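Local coordinates for protein binary enterotoxin of Clostridium perfringens component a (PDB 5WTZ) that binds NAD+ and, as an actin-specific ADP-ribosylating toxin, transfers ADP-ribose to actin as the enzymatic component of a binary enterotoxin, at residues L92-Y97 and V158-P163; R356-R361 and L414-T419. All coordinates share one frame; numbering follows the deposited sequence.

Interaction 1 (L92-Y97 and V158-P163); sequences LYVYYY and VHLKLP
The ring of His159 sits between those of Tyr93 and Tyr95 on one face of an antiparallel strand pair, at the edge of the five-stranded mixed sheet of the N-terminal ADP-ribosyltransferase-like fold. Both tyrosine rings lie nearly parallel to the imidazole but slid aside, with Tyr93 inclined to it by 19° and hardly overlapping. On the Tyr95 side the approach is closest at His159 CD2, 3.2 Å from Tyr95 CE2. With its CG anti to the backbone N (chi1 179°), His159 is carried out between the two tyrosine rings. Next along, the extended chain of Lys161 runs over one face of the Tyr93 ring, its CG 4.0 Å from the ring centroid, and continues past the hydroxyl.

The other face, with Leu92, Val94, Tyr96, Val158, Leu160 and Leu162, is mainly apolar. Val94 lies alongside Leu160 and crosses Leu162, CG1 of Val94 meeting CD1 of Leu162 at 3.8 Å. Tyr96 folds its ring over Val158, whose CB stands 3.8 Å from the ring centroid, 16° off its normal.

Underneath, six backbone hydrogen bonds join the hydrogen-bonded pairs Leu92–Leu162, Val94–Leu160 and Tyr96–Val158. Further out, Asp11 is hydrogen-bonded through OD1 to Tyr95 OH and through OD2 to His159 NE2. Asp207 OD1 holds His159 ND1, so both imidazole nitrogens are engaged, which should fix the ring's rotation.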
loop_
_atom_site.group_PDB
_atom_site.type_symbol
_atom_site.label_atom_id
_atom_site.label_comp_id
_atom_site.label_asym_id
_atom_site.label_seq_id
_atom_site.Cartn_x
_atom_site.Cartn_y
_atom_site.Cartn_z
ATOM N N LEU A 92 -21.860 -4.712 -2.502
ATOM C CA LEU A 92 -21.726 -6.076 -3.001
ATOM C C LEU A 92 -20.632 -6.806 -2.228
ATOM O O LEU A 92 -19.491 -6.348 -2.184
ATOM C CB LEU A 92 -21.393 -6.080 -4.497
ATOM C CG LEU A 92 -21.203 -7.456 -5.154
ATOM C CD1 LEU A 92 -22.546 -8.108 -5.369
ATOM C CD2 LEU A 92 -20.427 -7.363 -6.467
ATOM N N TYR A 93 -20.967 -7.939 -1.620
ATOM C CA TYR A 93 -19.936 -8.793 -1.040
ATOM C C TYR A 93 -19.314 -9.695 -2.110
ATOM O O TYR A 93 -20.011 -10.254 -2.968
ATOM C CB TYR A 93 -20.499 -9.638 0.100
ATOM C CG TYR A 93 -20.942 -8.874 1.317
ATOM C CD1 TYR A 93 -22.222 -8.343 1.399
ATOM C CD2 TYR A 93 -20.090 -8.700 2.408
ATOM C CE1 TYR A 93 -22.634 -7.657 2.516
ATOM C CE2 TYR A 93 -20.503 -8.016 3.531
ATOM C CZ TYR A 93 -21.780 -7.494 3.574
ATOM O OH TYR A 93 -22.218 -6.804 4.676
ATOM N N VAL A 94 -17.994 -9.828 -2.067
ATOM C CA VAL A 94 -17.285 -10.670 -3.013
ATOM C C VAL A 94 -16.347 -11.604 -2.269
ATOM O O VAL A 94 -16.112 -11.414 -1.070
ATOM C CB VAL A 94 -16.506 -9.839 -4.045
ATOM C CG1 VAL A 94 -17.483 -9.105 -4.959
ATOM C CG2 VAL A 94 -15.550 -8.867 -3.359
ATOM N N TYR A 95 -15.829 -12.604 -2.984
ATOM C CA TYR A 95 -15.075 -13.712 -2.393
ATOM C C TYR A 95 -13.760 -13.976 -3.115
ATOM O O TYR A 95 -13.673 -13.841 -4.340
ATOM C CB TYR A 95 -15.925 -14.992 -2.400
ATOM C CG TYR A 95 -17.209 -14.863 -1.615
ATOM C CD1 TYR A 95 -18.339 -14.293 -2.187
ATOM C CD2 TYR A 95 -17.288 -15.296 -0.301
ATOM C CE1 TYR A 95 -19.512 -14.164 -1.476
ATOM C CE2 TYR A 95 -18.471 -15.183 0.417
ATOM C CZ TYR A 95 -19.575 -14.607 -0.172
ATOM O OH TYR A 95 -20.754 -14.472 0.537
ATOM N N TYR A 96 -12.731 -14.338 -2.354
ATOM C CA TYR A 96 -11.518 -14.912 -2.931
ATOM C C TYR A 96 -10.662 -15.554 -1.854
ATOM O O TYR A 96 -10.561 -15.041 -0.732
ATOM C CB TYR A 96 -10.696 -13.868 -3.699
ATOM C CG TYR A 96 -10.217 -12.689 -2.883
ATOM C CD1 TYR A 96 -11.039 -11.596 -2.651
ATOM C CD2 TYR A 96 -8.926 -12.651 -2.376
ATOM C CE1 TYR A 96 -10.592 -10.496 -1.907
ATOM C CE2 TYR A 96 -8.479 -11.572 -1.642
ATOM C CZ TYR A 96 -9.304 -10.502 -1.412
ATOM O OH TYR A 96 -8.829 -9.438 -0.684
ATOM N N TYR A 97 -10.084 -16.695 -2.205
ATOM C CA TYR A 97 -9.074 -17.341 -1.383
ATOM C C TYR A 97 -7.813 -16.502 -1.427
ATOM O O TYR A 97 -7.512 -15.893 -2.459
ATOM C CB TYR A 97 -8.783 -18.745 -1.879
ATOM C CG TYR A 97 -9.820 -19.792 -1.535
ATOM C CD1 TYR A 97 -10.070 -20.154 -0.215
ATOM C CD2 TYR A 97 -10.528 -20.427 -2.530
ATOM C CE1 TYR A 97 -11.007 -21.142 0.092
ATOM C CE2 TYR A 97 -11.459 -21.416 -2.232
ATOM C CZ TYR A 97 -11.696 -21.759 -0.920
ATOM O OH TYR A 97 -12.628 -22.731 -0.619
ATOM N N VAL A 158 -11.286 -14.667 1.906
ATOM C CA VAL A 158 -11.647 -13.270 2.130
ATOM C C VAL A 158 -13.077 -13.026 1.659
ATOM O O VAL A 158 -13.436 -13.328 0.528
ATOM C CB VAL A 158 -10.687 -12.285 1.417
ATOM C CG1 VAL A 158 -11.093 -10.840 1.698
ATOM C CG2 VAL A 158 -9.238 -12.508 1.875
ATOM N N HIS A 159 -13.873 -12.466 2.560
ATOM C CA HIS A 159 -15.259 -12.114 2.324
ATOM C C HIS A 159 -15.338 -10.585 2.382
ATOM O O HIS A 159 -15.474 -10.006 3.454
ATOM C CB HIS A 159 -16.139 -12.794 3.376
ATOM C CG HIS A 159 -17.597 -12.487 3.265
ATOM N ND1 HIS A 159 -18.376 -12.207 4.364
ATOM C CD2 HIS A 159 -18.429 -12.469 2.197
ATOM C CE1 HIS A 159 -19.624 -12.000 3.978
ATOM N NE2 HIS A 159 -19.683 -12.158 2.668
ATOM N N LEU A 160 -15.233 -9.954 1.214
ATOM C CA LEU A 160 -14.931 -8.531 1.087
ATOM C C LEU A 160 -16.157 -7.732 0.693
ATOM O O LEU A 160 -16.825 -8.066 -0.290
ATOM C CB LEU A 160 -13.814 -8.329 0.047
ATOM C CG LEU A 160 -13.312 -6.891 -0.180
ATOM C CD1 LEU A 160 -12.629 -6.313 1.061
ATOM C CD2 LEU A 160 -12.370 -6.837 -1.376
ATOM N N LYS A 161 -16.447 -6.684 1.466
ATOM C CA LYS A 161 -17.615 -5.837 1.230
ATOM C C LYS A 161 -17.234 -4.616 0.402
ATOM O O LYS A 161 -16.487 -3.745 0.856
ATOM C CB LYS A 161 -18.253 -5.411 2.552
ATOM C CG LYS A 161 -19.575 -4.658 2.385
ATOM C CD LYS A 161 -20.145 -4.180 3.708
ATOM C CE LYS A 161 -21.554 -3.631 3.522
ATOM N NZ LYS A 161 -22.142 -3.108 4.796
ATOM N N LEU A 162 -17.752 -4.567 -0.819
ATOM C CA LEU A 162 -17.521 -3.446 -1.720
ATOM C C LEU A 162 -18.605 -2.406 -1.512
ATOM O O LEU A 162 -19.788 -2.715 -1.629
ATOM C CB LEU A 162 -17.519 -3.917 -3.182
ATOM C CG LEU A 162 -16.656 -5.113 -3.569
ATOM C CD1 LEU A 162 -16.825 -5.394 -5.054
ATOM C CD2 LEU A 162 -15.205 -4.854 -3.222
ATOM N N PRO A 163 -18.220 -1.162 -1.191
ATOM C CA PRO A 163 -19.269 -0.157 -0.980
ATOM C C PRO A 163 -19.957 0.283 -2.273
ATOM O O PRO A 163 -19.464 -0.001 -3.368
ATOM C CB PRO A 163 -18.515 1.013 -0.348
ATOM C CG PRO A 163 -17.092 0.838 -0.751
ATOM C CD PRO A 163 -16.863 -0.643 -0.934
#

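Interaction 2 (R356-R361 and L414-T419); sequences RKLILR and LIIDAT. With NAD (nicotinamide-adenine-dinucleotide), chain B.
Arg361 and Asp417, side by side on neighbouring parallel strands, supply the charged part of this contact. The guanidinium meets the carboxylate side-on with two nitrogens: NE reaches Asp417 OD1 at 2.8 Å, and NH2 reaches Asp417 OD2 at 3.0 Å on its syn lone pair. The two planes are 35° apart; NE meets OD1 on its syn side but tilted out of the carboxylate plane. A bend in the arginine chain (chi3 64°) turns NE back toward the aspartate. Ile415 CG2 packs over one guanidinium face, and NH1 forms a second salt bridge with Asp138 of the N-terminal region, so this buried arginine serves two carboxylates. A water gives a further link, lying 2.6 Å from Arg361 O and 2.9 Å from Asp417 OD1.

Five backbone hydrogen bonds tie the strands, zigzagging as parallel neighbours do. Lys357 O receives Leu414 N, Ile359 bonds to both Leu414 and Ile416, and Arg361 to both Ile416 and Ala418.

Apolar contacts fill the opposite face from the salt bridge. Leu358 CD2 touches Ile416 CD1 at 3.7 Å and also meets Leu414 CD1, while Leu360 CD1 reaches Ala418 CB. Phe326 of helix 320-330 covers Leu358, Leu414 and Ile416.

Of the two segments, Arg356, just before the strand, meets the ligand. Its extended chain brings NH1 and NH2 to one phosphate oxygen, NAD O2N, with NH2 at 2.9 Å; NH1 also bonds to the carbonyl of Arg300. Thus a parallel pair made of the central strand and its neighbour carries, at its N-terminal approach, an arginine that joins Arg299, Glu305, Thr339 and Glu384 among the residues bonded to NAD in this ADP-ribosyltransferase site.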
loop_
_atom_site.group_PDB
_atom_site.type_symbol
_atom_site.label_atom_id
_atom_site.label_comp_id
_atom_site.label_asym_id
_atom_site.label_seq_id
_atom_site.Cartn_x
_atom_site.Cartn_y
_atom_site.Cartn_z
ATOM N N ARG A 356 18.466 2.772 -3.567
ATOM C CA ARG A 356 18.010 2.200 -2.300
ATOM C C ARG A 356 16.920 1.140 -2.557
ATOM O O ARG A 356 15.995 1.379 -3.339
ATOM C CB ARG A 356 17.482 3.288 -1.363
ATOM C CG ARG A 356 18.561 4.299 -0.955
ATOM C CD ARG A 356 18.112 5.165 0.197
ATOM N NE ARG A 356 19.183 6.093 0.542
ATOM C CZ ARG A 356 19.059 7.124 1.374
ATOM N NH1 ARG A 356 17.896 7.393 1.947
ATOM N NH2 ARG A 356 20.106 7.900 1.615
ATOM N N LYS A 357 17.049 -0.025 -1.916
ATOM C CA LYS A 357 16.209 -1.207 -2.219
ATOM C C LYS A 357 15.018 -1.346 -1.286
ATOM O O LYS A 357 14.206 -2.272 -1.409
ATOM C CB LYS A 357 17.048 -2.491 -2.143
ATOM C CG LYS A 357 18.304 -2.492 -3.008
ATOM C CD LYS A 357 19.123 -3.762 -2.754
ATOM C CE LYS A 357 20.469 -3.724 -3.443
ATOM N NZ LYS A 357 21.238 -4.949 -3.117
ATOM N N LEU A 358 14.927 -0.437 -0.327
ATOM C CA LEU A 358 13.905 -0.546 0.697
ATOM C C LEU A 358 12.954 0.631 0.575
ATOM O O LEU A 358 13.318 1.777 0.859
ATOM C CB LEU A 358 14.556 -0.609 2.084
ATOM C CG LEU A 358 15.445 -1.835 2.357
ATOM C CD1 LEU A 358 16.265 -1.641 3.621
ATOM C CD2 LEU A 358 14.623 -3.126 2.443
ATOM N N ILE A 359 11.731 0.343 0.152
ATOM C CA ILE A 359 10.724 1.375 -0.068
ATOM C C ILE A 359 9.638 1.341 1.006
ATOM O O ILE A 359 8.770 0.454 1.017
ATOM C CB ILE A 359 10.068 1.229 -1.454
ATOM C CG1 ILE A 359 11.141 1.110 -2.537
ATOM C CG2 ILE A 359 9.109 2.388 -1.712
ATOM C CD1 ILE A 359 10.602 0.753 -3.930
ATOM N N LEU A 360 9.692 2.308 1.913
ATOM C CA LEU A 360 8.664 2.445 2.941
ATOM C C LEU A 360 7.360 2.884 2.297
ATOM O O LEU A 360 7.334 3.830 1.514
ATOM C CB LEU A 360 9.092 3.452 4.010
ATOM C CG LEU A 360 8.201 3.453 5.258
ATOM C CD1 LEU A 360 8.302 2.116 5.979
ATOM C CD2 LEU A 360 8.599 4.633 6.173
ATOM N N ARG A 361 6.284 2.157 2.577
ATOM C CA ARG A 361 4.950 2.649 2.240
ATOM C C ARG A 361 4.186 2.771 3.542
ATOM O O ARG A 361 3.628 1.791 4.051
ATOM C CB ARG A 361 4.235 1.731 1.238
ATOM C CG ARG A 361 2.835 2.234 0.840
ATOM C CD ARG A 361 2.344 1.654 -0.497
ATOM N NE ARG A 361 2.171 0.199 -0.424
ATOM C CZ ARG A 361 1.859 -0.582 -1.459
ATOM N NH1 ARG A 361 1.700 -0.070 -2.671
ATOM N NH2 ARG A 361 1.737 -1.893 -1.290
ATOM N N LEU A 414 12.191 -4.039 -1.978
ATOM C CA LEU A 414 11.128 -4.406 -1.039
ATOM C C LEU A 414 10.230 -3.232 -0.691
ATOM O O LEU A 414 10.676 -2.217 -0.155
ATOM C CB LEU A 414 11.717 -4.994 0.245
ATOM C CG LEU A 414 12.603 -6.227 0.046
ATOM C CD1 LEU A 414 13.176 -6.704 1.366
ATOM C CD2 LEU A 414 11.833 -7.361 -0.648
ATOM N N ILE A 415 8.956 -3.394 -1.002
ATOM C CA ILE A 415 7.938 -2.456 -0.582
ATOM C C ILE A 415 7.530 -2.826 0.842
ATOM O O ILE A 415 6.995 -3.912 1.078
ATOM C CB ILE A 415 6.736 -2.496 -1.547
ATOM C CG1 ILE A 415 7.217 -2.253 -2.978
ATOM C CG2 ILE A 415 5.678 -1.459 -1.138
ATOM C CD1 ILE A 415 6.240 -2.656 -4.048
ATOM N N ILE A 416 7.809 -1.940 1.787
ATOM C CA ILE A 416 7.605 -2.253 3.202
ATOM C C ILE A 416 6.407 -1.466 3.707
ATOM O O ILE A 416 6.517 -0.289 4.063
ATOM C CB ILE A 416 8.869 -1.946 4.032
ATOM C CG1 ILE A 416 10.073 -2.692 3.430
ATOM C CG2 ILE A 416 8.666 -2.331 5.492
ATOM C CD1 ILE A 416 11.360 -2.471 4.154
ATOM N N ASP A 417 5.247 -2.114 3.688
ATOM C CA ASP A 417 4.033 -1.502 4.225
ATOM C C ASP A 417 4.119 -1.452 5.733
ATOM O O ASP A 417 4.342 -2.473 6.379
ATOM C CB ASP A 417 2.798 -2.284 3.790
ATOM C CG ASP A 417 2.375 -1.945 2.380
ATOM O OD1 ASP A 417 1.775 -0.869 2.181
ATOM O OD2 ASP A 417 2.656 -2.747 1.476
ATOM N N ALA A 418 3.954 -0.261 6.296
ATOM C CA ALA A 418 4.083 -0.086 7.728
ATOM C C ALA A 418 3.035 0.890 8.213
ATOM O O ALA A 418 2.471 1.649 7.424
ATOM C CB ALA A 418 5.481 0.416 8.093
ATOM N N THR A 419 2.777 0.852 9.513
ATOM C CA THR A 419 1.908 1.829 10.170
ATOM C C THR A 419 2.728 2.600 11.192
ATOM O O THR A 419 3.446 1.985 11.993
ATOM C CB THR A 419 0.725 1.141 10.858
ATOM O OG1 THR A 419 0.002 0.349 9.893
ATOM C CG2 THR A 419 -0.207 2.165 11.519
HETATM P PA NAD B . 18.399 10.481 6.565
HETATM O O1A NAD B . 19.098 11.359 7.576
HETATM O O2A NAD B . 17.051 9.901 6.872
HETATM O O5B NAD B . 19.351 9.242 6.167
HETATM C C5B NAD B . 20.771 9.358 6.029
HETATM C C4B NAD B . 21.409 8.004 6.277
HETATM O O4B NAD B . 21.135 7.630 7.634
HETATM C C3B NAD B . 20.827 6.921 5.373
HETATM O O3B NAD B . 21.884 6.023 4.999
HETATM C C2B NAD B . 19.819 6.221 6.274
HETATM O O2B NAD B . 19.633 4.844 5.930
HETATM C C1B NAD B . 20.419 6.390 7.665
HETATM N N9A NAD B . 19.331 6.467 8.660
HETATM C C8A NAD B . 18.317 7.352 8.683
HETATM N N7A NAD B . 17.494 7.109 9.740
HETATM C C5A NAD B . 17.982 6.041 10.382
HETATM C C6A NAD B . 17.608 5.253 11.574
HETATM N N6A NAD B . 16.508 5.578 12.289
HETATM N N1A NAD B . 18.385 4.192 11.903
HETATM C C2A NAD B . 19.483 3.868 11.199
HETATM N N3A NAD B . 19.890 4.553 10.112
HETATM C C4A NAD B . 19.182 5.617 9.666
HETATM O O3 NAD B . 18.275 11.350 5.222
HETATM P PN NAD B . 17.947 10.866 3.724
HETATM O O1N NAD B . 16.527 10.344 3.705
HETATM O O2N NAD B . 19.098 10.021 3.234
HETATM O O5D NAD B . 18.030 12.291 2.982
HETATM C C5D NAD B . 17.261 13.412 3.417
HETATM C C4D NAD B . 17.272 14.469 2.327
HETATM O O4D NAD B . 16.426 14.050 1.254
HETATM C C3D NAD B . 16.654 15.755 2.839
HETATM O O3D NAD B . 17.146 16.829 2.018
HETATM C C2D NAD B . 15.176 15.553 2.584
HETATM O O2D NAD B . 14.495 16.800 2.409
HETATM C C1D NAD B . 15.152 14.678 1.328
HETATM N N1N NAD B . 14.099 13.642 1.342
HETATM C C2N NAD B . 14.416 12.331 1.329
HETATM C C3N NAD B . 13.410 11.358 1.341
HETATM C C7N NAD B . 13.730 9.888 1.320
HETATM O O7N NAD B . 14.796 9.445 1.763
HETATM N N7N NAD B . 12.816 9.107 0.767
HETATM C C4N NAD B . 12.069 11.726 1.348
HETATM C C5N NAD B . 11.771 13.079 1.363
HETATM C C6N NAD B . 12.810 14.013 1.359
HETATM O O HOH W 1 1.170 0.982 4.273
#

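Overall arrangement
Interactions 1 and 2 come in series along the chain, one in each of the two ADP-ribosyltransferase-family regions. Their centres are 27 Å apart and their nearest atoms about 13 Å, so they do not touch. Each lies in a five-stranded mixed sheet of strand order 1-3-5-4-2, yet in different places: 92-97 with 158-163 joins the edge strand to its antiparallel neighbour, whereas 356-361 with 414-419 joins that second strand's counterpart to the central one. The shared topology is consistent with duplication of one fold. Interaction 2 itself reaches NAD through Arg356, while interaction 1 is remote from the annotated sites; a salt bridge from Arg361 to Asp138 ties the two regions together.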